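Local coordinates for NDP-rhamnosyltransferase (Saccharopolyspora spinosa, PDB 3UYL), which is a probable glycosyltransferase of the GT-B fold, built from two Rossmann-like domains, and holds thymidine-5'-diphosphate in this model, at residues Asp101-Tyr106 with Ala124-Val129; Val138-Trp143 with Glu176-Pro181; Arg227-Ala232 with Leu312-Asp317; Ile255-Glu260 with Ala272-Ser277. One frame throughout, in Å; residues are numbered along the deposited sequence.

Contact 1. Residues Asp101-Tyr106 with Ala124-Val129; sequences DQLPEY and ALIGRV
Gln102 backs onto Ile126 where helix 82-113 passes helix 125-133 in the N-terminal Rossmann-like domain of this GT-B protein. The two helix segments cross at -55° with their axes 10.4 Å apart, a spacing filled by branched and aromatic side chains. Gln102 contributes its main chain and CB: its backbone C lies 4.0 Å from Ile126 CD1, with CB slightly farther from the same methyl. Next comes Leu103, which closes the contact from two directions. Its backbone N approaches Ile126 CD1 to 3.6 Å, so the methyl presses on main chain as much as on side chain. The leucine's own branch reaches on toward the following helical turn, where its CD1 meets Val129 CG1 at 4.0 Å and the two side chains stand roughly at right angles. With CG anti to the backbone nitrogen (chi1 -171°), Leu103 carries that branch toward the valine, although its CB does not aim at the partner helix. Leu130 and Leu133, farther along helix 125-133, continue the apolar surface against Tyr106 and Leu103. Tyr106 completes the walk by offering a flat face to Ile126, whose CG1-CD1 arm lies over the ring. In this CH-pi contact Ile126 CG1 sits 3.9 Å from the Tyr106 ring centroid, only 12° off the ring normal, while CD1 reaches toward ring atom CD2, 3.7 Å away.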
# COMPACT_ATOMS: atom_id res chain seq x y z
N ASP A 101 -10.92 26.58 -10.95
CA ASP A 101 -10.04 27.03 -9.86
C ASP A 101 -8.68 26.34 -9.89
O ASP A 101 -7.67 26.99 -9.91
CB ASP A 101 -10.70 26.84 -8.50
CG ASP A 101 -12.01 27.61 -8.37
OD1 ASP A 101 -12.29 28.47 -9.23
OD2 ASP A 101 -12.74 27.33 -7.43
N GLN A 102 -8.66 25.02 -10.01
CA GLN A 102 -7.44 24.24 -9.80
C GLN A 102 -6.59 23.89 -11.03
O GLN A 102 -5.48 23.43 -10.85
CB GLN A 102 -7.81 22.91 -9.13
CG GLN A 102 -8.39 23.03 -7.73
CD GLN A 102 -9.03 21.72 -7.37
OE1 GLN A 102 -9.25 20.88 -8.25
NE2 GLN A 102 -9.34 21.53 -6.08
N LEU A 103 -7.09 24.08 -12.25
CA LEU A 103 -6.31 23.76 -13.45
C LEU A 103 -4.84 24.26 -13.44
O LEU A 103 -3.93 23.53 -13.84
CB LEU A 103 -7.05 24.28 -14.69
CG LEU A 103 -6.66 23.95 -16.13
CD1 LEU A 103 -6.44 22.46 -16.45
CD2 LEU A 103 -7.73 24.52 -17.06
N PRO A 104 -4.61 25.52 -12.97
CA PRO A 104 -3.19 25.99 -12.94
C PRO A 104 -2.24 25.05 -12.12
O PRO A 104 -1.19 24.68 -12.65
CB PRO A 104 -3.29 27.42 -12.34
CG PRO A 104 -4.71 27.86 -12.65
CD PRO A 104 -5.54 26.57 -12.47
N GLU A 105 -2.62 24.62 -10.90
CA GLU A 105 -1.78 23.68 -10.13
C GLU A 105 -1.56 22.38 -10.87
O GLU A 105 -0.44 21.85 -10.86
CB GLU A 105 -2.40 23.35 -8.78
CG GLU A 105 -2.54 24.55 -7.90
CD GLU A 105 -3.40 24.26 -6.68
OE1 GLU A 105 -4.61 24.65 -6.69
OE2 GLU A 105 -2.86 23.62 -5.74
N TYR A 106 -2.64 21.83 -11.41
CA TYR A 106 -2.59 20.54 -12.14
C TYR A 106 -1.70 20.67 -13.35
O TYR A 106 -0.96 19.77 -13.67
CB TYR A 106 -4.01 20.03 -12.51
CG TYR A 106 -4.79 19.36 -11.38
CD1 TYR A 106 -4.76 17.94 -11.22
CD2 TYR A 106 -5.55 20.10 -10.47
CE1 TYR A 106 -5.50 17.30 -10.23
CE2 TYR A 106 -6.27 19.47 -9.46
CZ TYR A 106 -6.24 18.07 -9.35
OH TYR A 106 -6.94 17.45 -8.33
N ALA A 124 -14.30 13.34 -11.35
CA ALA A 124 -13.21 14.34 -11.31
C ALA A 124 -12.96 14.95 -12.71
O ALA A 124 -12.08 14.51 -13.52
CB ALA A 124 -11.93 13.70 -10.70
N LEU A 125 -13.82 15.93 -13.02
CA LEU A 125 -13.89 16.52 -14.35
C LEU A 125 -12.53 17.10 -14.81
O LEU A 125 -12.09 16.93 -15.96
CB LEU A 125 -15.00 17.57 -14.35
CG LEU A 125 -16.38 16.91 -14.25
CD1 LEU A 125 -17.43 18.03 -14.25
CD2 LEU A 125 -16.60 15.90 -15.36
N ILE A 126 -11.83 17.67 -13.87
CA ILE A 126 -10.43 18.15 -14.06
C ILE A 126 -9.50 17.20 -14.78
O ILE A 126 -8.77 17.60 -15.67
CB ILE A 126 -9.81 18.64 -12.73
CG1 ILE A 126 -8.42 19.24 -12.94
CG2 ILE A 126 -9.80 17.54 -11.67
CD1 ILE A 126 -8.36 20.75 -12.86
N GLY A 127 -9.56 15.92 -14.45
CA GLY A 127 -8.75 14.96 -15.13
C GLY A 127 -9.06 14.84 -16.63
O GLY A 127 -8.16 14.49 -17.43
N ARG A 128 -10.30 15.10 -17.05
CA ARG A 128 -10.62 14.93 -18.50
C ARG A 128 -10.11 16.18 -19.24
O ARG A 128 -9.58 16.11 -20.40
CB ARG A 128 -12.12 14.73 -18.75
CG ARG A 128 -12.76 13.63 -17.95
CD ARG A 128 -14.29 13.61 -18.14
NE ARG A 128 -14.68 13.56 -19.55
CZ ARG A 128 -15.91 13.21 -20.02
NH1 ARG A 128 -16.84 12.80 -19.17
NH2 ARG A 128 -16.19 13.21 -21.35
N VAL A 129 -10.27 17.31 -18.56
CA VAL A 129 -9.81 18.62 -19.06
C VAL A 129 -8.30 18.53 -19.28
O VAL A 129 -7.82 18.82 -20.36
CB VAL A 129 -10.12 19.73 -18.05
CG1 VAL A 129 -9.50 21.00 -18.56
CG2 VAL A 129 -11.61 19.96 -17.92

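Contact 2. Residues Val138-Trp143 with Glu176-Pro181; sequences VVLHRW and ELILDP
Arg142 swings CG anti to its own carbonyl carbon (chi1 -75°) and then runs extended from CG to NE, which carries its guanidinium across the neighbouring strand. Asp180, with CG anti to the backbone nitrogen (chi1 -166°), brings its carboxylate to meet it. Arg142 NH1 and Asp180 OD2 form a salt bridge of 2.9 Å; the guanidinium and carboxylate planes are 78° apart, and NH1 comes from above the carboxylate plane. Ile178 CG2 lies over one guanidinium face, 3.7 Å from Arg142 CZ. Arg142 lies just past strand 138-141, while Ile178 and Asp180 lie in the parallel strand 177-180; helix 151-166 joins the two in a beta-alpha-beta crossover of the N-terminal Rossmann-like sheet. Backbone bonds alternate: Leu140 N to Leu177 O, Leu179 N to Leu140 O (2.7 Å) and Arg142 N to Leu179 O. Valine and leucine suit the face carrying Val139 and Leu179, where Val139 CG1 packs 3.7 Å from Leu179 CG. Glu176 bends at chi2 to let OE2 accept from Val138 N at 3.1 Å. Arg142 also pairs through NE with Asp146 and through NH2 with Pro192 O. Two carboxylates and a carbonyl round one buried guanidinium probably balance its charge and limit its rotation.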
# COMPACT_ATOMS: atom_id res chain seq x y z
N VAL A 138 -6.65 9.31 -21.02
CA VAL A 138 -7.41 9.38 -19.79
C VAL A 138 -8.17 8.07 -19.63
O VAL A 138 -8.95 7.70 -20.49
CB VAL A 138 -8.40 10.55 -19.83
CG1 VAL A 138 -9.41 10.50 -18.68
CG2 VAL A 138 -7.64 11.85 -19.76
N VAL A 139 -7.93 7.37 -18.52
CA VAL A 139 -8.67 6.17 -18.20
C VAL A 139 -9.57 6.56 -17.05
O VAL A 139 -9.08 6.84 -15.99
CB VAL A 139 -7.71 5.07 -17.68
CG1 VAL A 139 -8.53 3.83 -17.23
CG2 VAL A 139 -6.68 4.75 -18.82
N LEU A 140 -10.88 6.56 -17.27
CA LEU A 140 -11.77 6.87 -16.16
C LEU A 140 -11.93 5.61 -15.27
O LEU A 140 -11.90 4.47 -15.76
CB LEU A 140 -13.13 7.32 -16.69
CG LEU A 140 -13.17 8.69 -17.35
CD1 LEU A 140 -14.64 9.00 -17.58
CD2 LEU A 140 -12.52 9.83 -16.54
N HIS A 141 -12.18 5.84 -13.98
CA HIS A 141 -12.39 4.74 -13.04
C HIS A 141 -13.64 4.98 -12.19
O HIS A 141 -13.73 6.01 -11.44
CB HIS A 141 -11.13 4.61 -12.15
CG HIS A 141 -11.06 3.33 -11.39
ND1 HIS A 141 -11.86 3.06 -10.36
CD2 HIS A 141 -10.22 2.22 -11.55
CE1 HIS A 141 -11.60 1.85 -9.90
NE2 HIS A 141 -10.60 1.33 -10.63
N ARG A 142 -14.61 4.09 -12.29
CA ARG A 142 -15.84 4.17 -11.48
C ARG A 142 -15.55 3.58 -10.13
O ARG A 142 -14.80 2.57 -10.03
CB ARG A 142 -16.92 3.30 -12.13
CG ARG A 142 -17.50 3.98 -13.36
CD ARG A 142 -18.36 3.08 -14.21
NE ARG A 142 -18.96 3.92 -15.27
CZ ARG A 142 -19.41 3.41 -16.40
NH1 ARG A 142 -19.34 2.06 -16.60
NH2 ARG A 142 -19.89 4.23 -17.36
N TRP A 143 -16.12 4.15 -9.07
CA TRP A 143 -15.98 3.49 -7.76
C TRP A 143 -17.08 2.45 -7.57
O TRP A 143 -16.96 1.54 -6.76
CB TRP A 143 -15.99 4.55 -6.66
CG TRP A 143 -17.35 5.20 -6.61
CD1 TRP A 143 -18.48 4.81 -5.89
CD2 TRP A 143 -17.76 6.31 -7.39
NE1 TRP A 143 -19.54 5.62 -6.16
CE2 TRP A 143 -19.19 6.54 -7.07
CE3 TRP A 143 -17.13 7.12 -8.35
CZ2 TRP A 143 -19.91 7.55 -7.64
CZ3 TRP A 143 -17.89 8.12 -8.96
CH2 TRP A 143 -19.25 8.32 -8.62
N GLU A 176 -10.45 7.72 -23.20
CA GLU A 176 -9.93 6.53 -23.86
C GLU A 176 -10.50 5.21 -23.39
O GLU A 176 -10.63 4.32 -24.22
CB GLU A 176 -8.39 6.50 -23.89
CG GLU A 176 -7.85 7.44 -25.00
CD GLU A 176 -7.77 8.95 -24.64
OE1 GLU A 176 -7.07 9.68 -25.38
OE2 GLU A 176 -8.36 9.47 -23.63
N LEU A 177 -10.91 5.10 -22.11
CA LEU A 177 -11.26 3.81 -21.48
C LEU A 177 -12.01 4.13 -20.20
O LEU A 177 -11.64 5.08 -19.48
CB LEU A 177 -9.93 3.13 -21.11
CG LEU A 177 -9.87 1.71 -20.56
CD1 LEU A 177 -10.77 0.70 -21.34
CD2 LEU A 177 -8.42 1.29 -20.46
N ILE A 178 -13.03 3.33 -19.85
CA ILE A 178 -13.65 3.46 -18.51
C ILE A 178 -13.51 2.12 -17.75
O ILE A 178 -13.86 1.07 -18.30
CB ILE A 178 -15.15 3.76 -18.66
CG1 ILE A 178 -15.33 5.14 -19.32
CG2 ILE A 178 -15.85 3.64 -17.34
CD1 ILE A 178 -16.79 5.62 -19.39
N LEU A 179 -12.98 2.14 -16.53
CA LEU A 179 -12.88 0.90 -15.72
C LEU A 179 -14.02 0.80 -14.71
O LEU A 179 -14.36 1.77 -14.01
CB LEU A 179 -11.54 0.78 -14.93
CG LEU A 179 -10.36 0.85 -15.92
CD1 LEU A 179 -9.13 0.66 -15.08
CD2 LEU A 179 -10.33 -0.06 -17.17
N ASP A 180 -14.56 -0.41 -14.62
CA ASP A 180 -15.80 -0.57 -13.90
C ASP A 180 -15.72 -1.79 -12.97
O ASP A 180 -15.74 -2.90 -13.43
CB ASP A 180 -16.96 -0.71 -14.92
CG ASP A 180 -18.33 -0.56 -14.28
OD1 ASP A 180 -18.44 -0.58 -13.03
OD2 ASP A 180 -19.31 -0.33 -15.01
N PRO A 181 -15.67 -1.56 -11.62
CA PRO A 181 -15.70 -2.65 -10.70
C PRO A 181 -17.13 -3.13 -10.34
O PRO A 181 -17.30 -4.08 -9.58
CB PRO A 181 -14.95 -2.07 -9.49
CG PRO A 181 -15.47 -0.67 -9.44
CD PRO A 181 -15.49 -0.27 -10.92

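Contact 3. Residues Arg227-Ala232 with Leu312-Asp317; sequences RMVLNA and LPQYFD. With TYD (thymidine-5'-diphosphate), chain C.
Tyr315 reaches from its loop to helix 227-233 and lays its phenol end against Val229 and Ala232. Its OH comes 3.3 Å from Val229 CA and 3.5 Å from Val229 CG2, so the hydroxyl rests on the helix backbone as well as on a methyl. The ring is turned so that Ala232 CB lies at its edge, near the ring plane and 3.8 Å from Tyr315 CE2, whereas Val229 CG2 approaches obliquely. Alanine suits this spot one turn on from Met228, because its small side chain lets the aromatic edge come close to the helix. A first torsion of 55° sets Tyr315 CG between the backbone nitrogen and the carbonyl carbon, and from there the ring extends to the helix. Val229 divides its two methyls: CG2 touches both the tyrosine hydroxyl and ligand O2B, and CG1 meets Gln314 CG at 4.0 Å, the two side chains crossing at about a right angle. The helix opens just after strand 219-224 in the C-terminal Rossmann-like domain of the GT-B fold, and the loop carrying Tyr315 follows strand 309-311, so the contact joins a helix and a loop that both follow the C-terminal ends of parallel strands, where thymidine-5'-diphosphate lies. Its outer phosphate sits beside the helix start: Val229 N gives a weak hydrogen bond of 3.3 Å to O2B of the ligand, and Met228 CB lies 3.2 Å from that same O2B. The N-terminal end of a helix would tend to stabilise such an anion. Gln318 OE1 accepts from the backbone N atoms of Gln314 and Tyr315.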
# COMPACT_ATOMS: atom_id res chain seq x y z
N ARG A 227 -17.44 7.27 7.48
CA ARG A 227 -17.18 8.64 7.94
C ARG A 227 -17.89 9.65 7.06
O ARG A 227 -18.53 10.60 7.58
CB ARG A 227 -15.68 8.97 7.91
CG ARG A 227 -15.30 10.33 8.53
CD ARG A 227 -13.81 10.68 8.41
NE ARG A 227 -12.97 9.67 9.07
CZ ARG A 227 -12.12 8.85 8.43
NH1 ARG A 227 -11.97 8.92 7.10
NH2 ARG A 227 -11.41 7.96 9.12
N MET A 228 -17.73 9.48 5.74
CA MET A 228 -18.31 10.44 4.82
C MET A 228 -19.81 10.54 5.09
O MET A 228 -20.36 11.65 5.19
CB MET A 228 -18.04 10.10 3.33
CG MET A 228 -16.67 10.53 2.79
SD MET A 228 -16.23 12.29 2.97
CE MET A 228 -17.53 13.12 2.01
N VAL A 229 -20.47 9.40 5.21
CA VAL A 229 -21.91 9.41 5.34
C VAL A 229 -22.28 10.14 6.62
O VAL A 229 -23.02 11.14 6.54
CB VAL A 229 -22.55 7.98 5.37
CG1 VAL A 229 -24.02 8.09 5.73
CG2 VAL A 229 -22.41 7.33 4.01
N LEU A 230 -21.76 9.69 7.77
CA LEU A 230 -22.18 10.27 9.07
C LEU A 230 -21.86 11.75 9.20
O LEU A 230 -22.53 12.47 9.94
CB LEU A 230 -21.60 9.46 10.24
CG LEU A 230 -22.23 8.06 10.43
CD1 LEU A 230 -21.66 7.47 11.70
CD2 LEU A 230 -23.77 8.01 10.48
N ASN A 231 -20.82 12.22 8.50
CA ASN A 231 -20.58 13.68 8.47
C ASN A 231 -21.71 14.43 7.84
O ASN A 231 -22.01 15.54 8.23
CB ASN A 231 -19.22 14.04 7.84
CG ASN A 231 -18.10 13.56 8.70
OD1 ASN A 231 -18.30 13.41 9.94
ND2 ASN A 231 -16.96 13.30 8.12
N ALA A 232 -22.38 13.79 6.91
CA ALA A 232 -23.41 14.47 6.17
C ALA A 232 -24.72 14.29 6.86
O ALA A 232 -25.51 15.23 6.90
CB ALA A 232 -23.47 13.93 4.75
N LEU A 312 -29.48 1.48 3.85
CA LEU A 312 -30.25 2.66 4.17
C LEU A 312 -29.63 3.79 3.33
O LEU A 312 -28.79 4.54 3.87
CB LEU A 312 -30.08 3.01 5.63
CG LEU A 312 -30.83 2.30 6.78
CD1 LEU A 312 -30.23 0.94 6.95
CD2 LEU A 312 -30.62 3.10 8.06
N PRO A 313 -30.01 3.92 2.02
CA PRO A 313 -29.29 4.89 1.18
C PRO A 313 -29.55 6.33 1.65
O PRO A 313 -30.57 6.59 2.22
CB PRO A 313 -29.86 4.65 -0.24
CG PRO A 313 -31.25 4.12 0.04
CD PRO A 313 -31.11 3.26 1.28
N GLN A 314 -28.60 7.23 1.39
CA GLN A 314 -28.72 8.58 1.80
C GLN A 314 -28.52 9.57 0.64
O GLN A 314 -29.27 10.53 0.50
CB GLN A 314 -27.65 8.87 2.86
CG GLN A 314 -27.63 7.93 4.06
CD GLN A 314 -28.93 8.05 4.87
OE1 GLN A 314 -29.53 7.02 5.33
NE2 GLN A 314 -29.39 9.28 5.02
N TYR A 315 -27.48 9.36 -0.16
CA TYR A 315 -27.16 10.30 -1.20
C TYR A 315 -26.48 9.66 -2.41
O TYR A 315 -26.13 8.46 -2.41
CB TYR A 315 -26.36 11.50 -0.62
CG TYR A 315 -25.11 11.11 0.13
CD1 TYR A 315 -24.15 10.25 -0.43
CD2 TYR A 315 -24.85 11.62 1.37
CE1 TYR A 315 -23.01 9.92 0.21
CE2 TYR A 315 -23.68 11.31 2.04
CZ TYR A 315 -22.74 10.49 1.45
OH TYR A 315 -21.56 10.19 2.14
N PHE A 316 -26.32 10.47 -3.46
CA PHE A 316 -25.55 10.07 -4.61
C PHE A 316 -26.01 8.73 -5.20
O PHE A 316 -27.21 8.62 -5.59
CB PHE A 316 -24.03 10.16 -4.30
CG PHE A 316 -23.56 11.57 -4.18
CD1 PHE A 316 -23.90 12.50 -5.15
CD2 PHE A 316 -22.77 11.97 -3.15
CE1 PHE A 316 -23.54 13.86 -5.04
CE2 PHE A 316 -22.36 13.33 -3.05
CZ PHE A 316 -22.77 14.27 -4.00
N ASP A 317 -25.11 7.76 -5.28
CA ASP A 317 -25.40 6.51 -6.03
C ASP A 317 -26.05 5.49 -5.11
O ASP A 317 -26.35 4.38 -5.53
CB ASP A 317 -24.14 5.89 -6.60
CG ASP A 317 -23.05 5.84 -5.61
OD1 ASP A 317 -22.68 6.92 -5.08
OD2 ASP A 317 -22.55 4.75 -5.31
PA TYD C . -17.79 3.26 2.03
O1A TYD C . -17.66 3.19 0.54
O2A TYD C . -18.60 2.18 2.76
O3A TYD C . -18.50 4.73 2.29
PB TYD C . -18.37 5.69 3.60
O1B TYD C . -16.89 5.94 3.89
O2B TYD C . -19.04 7.04 3.43
O3B TYD C . -19.20 4.74 4.46
O5' TYD C . -16.24 3.36 2.57
C5' TYD C . -15.74 3.13 3.93
C4' TYD C . -14.45 2.30 3.87
O4' TYD C . -13.91 2.21 5.20
C3' TYD C . -14.72 0.86 3.40
O3' TYD C . -13.63 0.24 2.73
C2' TYD C . -14.78 0.06 4.68
C1' TYD C . -13.82 0.85 5.57
N1 TYD C . -14.01 0.80 7.01
C2 TYD C . -13.53 -0.33 7.72
O2 TYD C . -13.02 -1.28 7.11
N3 TYD C . -13.65 -0.40 9.05
C4 TYD C . -14.22 0.64 9.71
O4 TYD C . -14.32 0.57 10.92
C5 TYD C . -14.72 1.84 8.99
C5M TYD C . -15.34 2.99 9.73
C6 TYD C . -14.59 1.86 7.63

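Contact 4. Residues Ile255-Glu260 with Ala272-Ser277; sequences IAVPPE and ARIAES. With TYD (thymidine-5'-diphosphate), chain C.
Ile255 and Val257 supply the backbone bonding from their strand to 272-276, which lies parallel beside it and forms the outermost strand of the sheet on this side. Ile255 N donates to Arg273 O at 2.7 Å, almost perfectly straight at 179°; Ala275 N returns a bond to Ile255 O at 2.8 Å, and Ser277 N reaches Val257 O at 3.3 Å. Apolar packing gathers on the face carrying Ile255, Val257 and Ile274, where Leu238 of helix 236-247 covers the first two. Val257 CG2 and Ile274 CG2 meet at 3.8 Å, while Ile255 CD1 reaches Ala272 CB; beta-branched residues suit the extended chain and fill this layer. Polar atoms brush carbon at the far end: with CG anti to its backbone nitrogen (chi1 -163°), Glu276 stretches alongside Pro259, its OE1 3.2 Å from Pro259 CG. Ligand contacts use small groups. Ala256 CB lies 3.4 Å from O4 of thymidine-5'-diphosphate, and Ser277 CA approaches the same oxygen, while Pro258 N faces the thymine methyl C5M at 3.5 Å. Leu280 and Val278 bond the ligand nearby. Strand ends lining a nucleotide base in this way are characteristic of the C-terminal Rossmann-like domain of GT-B proteins.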
# COMPACT_ATOMS: atom_id res chain seq x y z
N ILE A 255 -20.19 -3.15 15.52
CA ILE A 255 -20.39 -1.78 14.97
C ILE A 255 -19.04 -1.24 14.54
O ILE A 255 -18.18 -0.99 15.37
CB ILE A 255 -21.10 -0.86 16.02
CG1 ILE A 255 -22.39 -1.54 16.54
CG2 ILE A 255 -21.42 0.51 15.46
CD1 ILE A 255 -22.75 -1.10 17.96
N ALA A 256 -18.84 -1.08 13.21
CA ALA A 256 -17.56 -0.54 12.67
C ALA A 256 -17.75 0.97 12.52
O ALA A 256 -18.62 1.42 11.78
CB ALA A 256 -17.21 -1.22 11.33
N VAL A 257 -16.99 1.75 13.29
CA VAL A 257 -17.16 3.22 13.38
C VAL A 257 -15.80 3.81 13.31
O VAL A 257 -14.86 3.20 13.83
CB VAL A 257 -17.78 3.71 14.72
CG1 VAL A 257 -19.29 3.65 14.64
CG2 VAL A 257 -17.14 2.99 15.93
N PRO A 258 -15.65 4.95 12.61
CA PRO A 258 -14.34 5.58 12.81
C PRO A 258 -14.28 6.36 14.18
O PRO A 258 -15.34 6.77 14.74
CB PRO A 258 -14.24 6.55 11.64
CG PRO A 258 -15.67 6.91 11.34
CD PRO A 258 -16.57 5.80 11.84
N PRO A 259 -13.04 6.59 14.67
CA PRO A 259 -12.79 7.30 15.93
C PRO A 259 -13.67 8.55 16.11
O PRO A 259 -14.42 8.62 17.08
CB PRO A 259 -11.27 7.64 15.85
CG PRO A 259 -10.69 6.62 14.89
CD PRO A 259 -11.79 6.36 13.90
N GLU A 260 -13.70 9.48 15.16
CA GLU A 260 -14.56 10.67 15.38
C GLU A 260 -16.05 10.38 15.50
O GLU A 260 -16.81 11.28 15.83
CB GLU A 260 -14.38 11.77 14.33
CG GLU A 260 -13.13 11.68 13.50
CD GLU A 260 -13.29 10.62 12.42
OE1 GLU A 260 -12.45 9.69 12.38
OE2 GLU A 260 -14.25 10.73 11.62
N ALA A 272 -23.57 -5.92 21.78
CA ALA A 272 -22.97 -4.94 20.87
C ALA A 272 -21.48 -4.96 21.07
O ALA A 272 -20.99 -5.06 22.20
CB ALA A 272 -23.51 -3.56 21.17
N ARG A 273 -20.73 -4.89 19.97
CA ARG A 273 -19.27 -4.82 20.01
C ARG A 273 -18.81 -3.63 19.14
O ARG A 273 -19.28 -3.50 18.03
CB ARG A 273 -18.69 -6.11 19.45
CG ARG A 273 -17.29 -6.43 19.97
CD ARG A 273 -16.56 -7.33 19.00
NE ARG A 273 -16.51 -8.71 19.45
CZ ARG A 273 -17.51 -9.60 19.35
NH1 ARG A 273 -18.70 -9.27 18.81
NH2 ARG A 273 -17.33 -10.84 19.80
N ILE A 274 -17.94 -2.77 19.64
CA ILE A 274 -17.38 -1.68 18.83
C ILE A 274 -16.09 -2.16 18.18
O ILE A 274 -15.20 -2.70 18.86
CB ILE A 274 -17.18 -0.37 19.64
CG1 ILE A 274 -18.56 0.23 20.02
CG2 ILE A 274 -16.43 0.67 18.84
CD1 ILE A 274 -18.55 1.23 21.15
N ALA A 275 -16.01 -2.06 16.86
CA ALA A 275 -14.76 -2.38 16.17
C ALA A 275 -14.25 -1.09 15.55
O ALA A 275 -14.70 -0.66 14.45
CB ALA A 275 -14.98 -3.46 15.11
N GLU A 276 -13.32 -0.42 16.21
CA GLU A 276 -12.95 0.89 15.67
C GLU A 276 -11.90 0.80 14.55
O GLU A 276 -10.89 0.22 14.75
CB GLU A 276 -12.47 1.78 16.78
CG GLU A 276 -12.48 3.22 16.37
CD GLU A 276 -12.16 4.07 17.55
OE1 GLU A 276 -11.15 4.80 17.46
OE2 GLU A 276 -12.90 3.97 18.55
N SER A 277 -12.15 1.41 13.40
CA SER A 277 -11.34 1.22 12.16
C SER A 277 -10.65 -0.17 12.07
O SER A 277 -9.42 -0.27 12.00
CB SER A 277 -10.29 2.33 11.96
OG SER A 277 -10.48 3.45 12.81
PA TYD C . -17.79 3.26 2.03
O1A TYD C . -17.66 3.19 0.54
O2A TYD C . -18.60 2.18 2.76
O3A TYD C . -18.50 4.73 2.29
PB TYD C . -18.37 5.69 3.60
O1B TYD C . -16.89 5.94 3.89
O2B TYD C . -19.04 7.04 3.43
O3B TYD C . -19.20 4.74 4.46
O5' TYD C . -16.24 3.36 2.57
C5' TYD C . -15.74 3.13 3.93
C4' TYD C . -14.45 2.30 3.87
O4' TYD C . -13.91 2.21 5.20
C3' TYD C . -14.72 0.86 3.40
O3' TYD C . -13.63 0.24 2.73
C2' TYD C . -14.78 0.06 4.68
C1' TYD C . -13.82 0.85 5.57
N1 TYD C . -14.01 0.80 7.01
C2 TYD C . -13.53 -0.33 7.72
O2 TYD C . -13.02 -1.28 7.11
N3 TYD C . -13.65 -0.40 9.05
C4 TYD C . -14.22 0.64 9.71
O4 TYD C . -14.32 0.57 10.92
C5 TYD C . -14.72 1.84 8.99
C5M TYD C . -15.34 2.99 9.73
C6 TYD C . -14.59 1.86 7.63

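From the N terminus, contact 1 closes the short loop holding strand 117-121, bringing helix 82-113 against helix 125-133. Contact 2 opens only afterwards and closes a beta-alpha-beta unit in the same domain; the two touch where Gly127 and Arg128 pack on Val138 and Leu140. In the C-terminal domain, contact 3 closes a long loop of 79 residues, and contact 4 is nested inside it, closing its own beta-alpha-beta unit. Contacts 3 and 4 both border thymidine-5'-diphosphate and are linked by the salt bridge of Arg227 with Glu260. Between the two domains, contacts 2 and 3 meet through a weak hydrogen bond from Trp143 NE1 to Asp317 OD2.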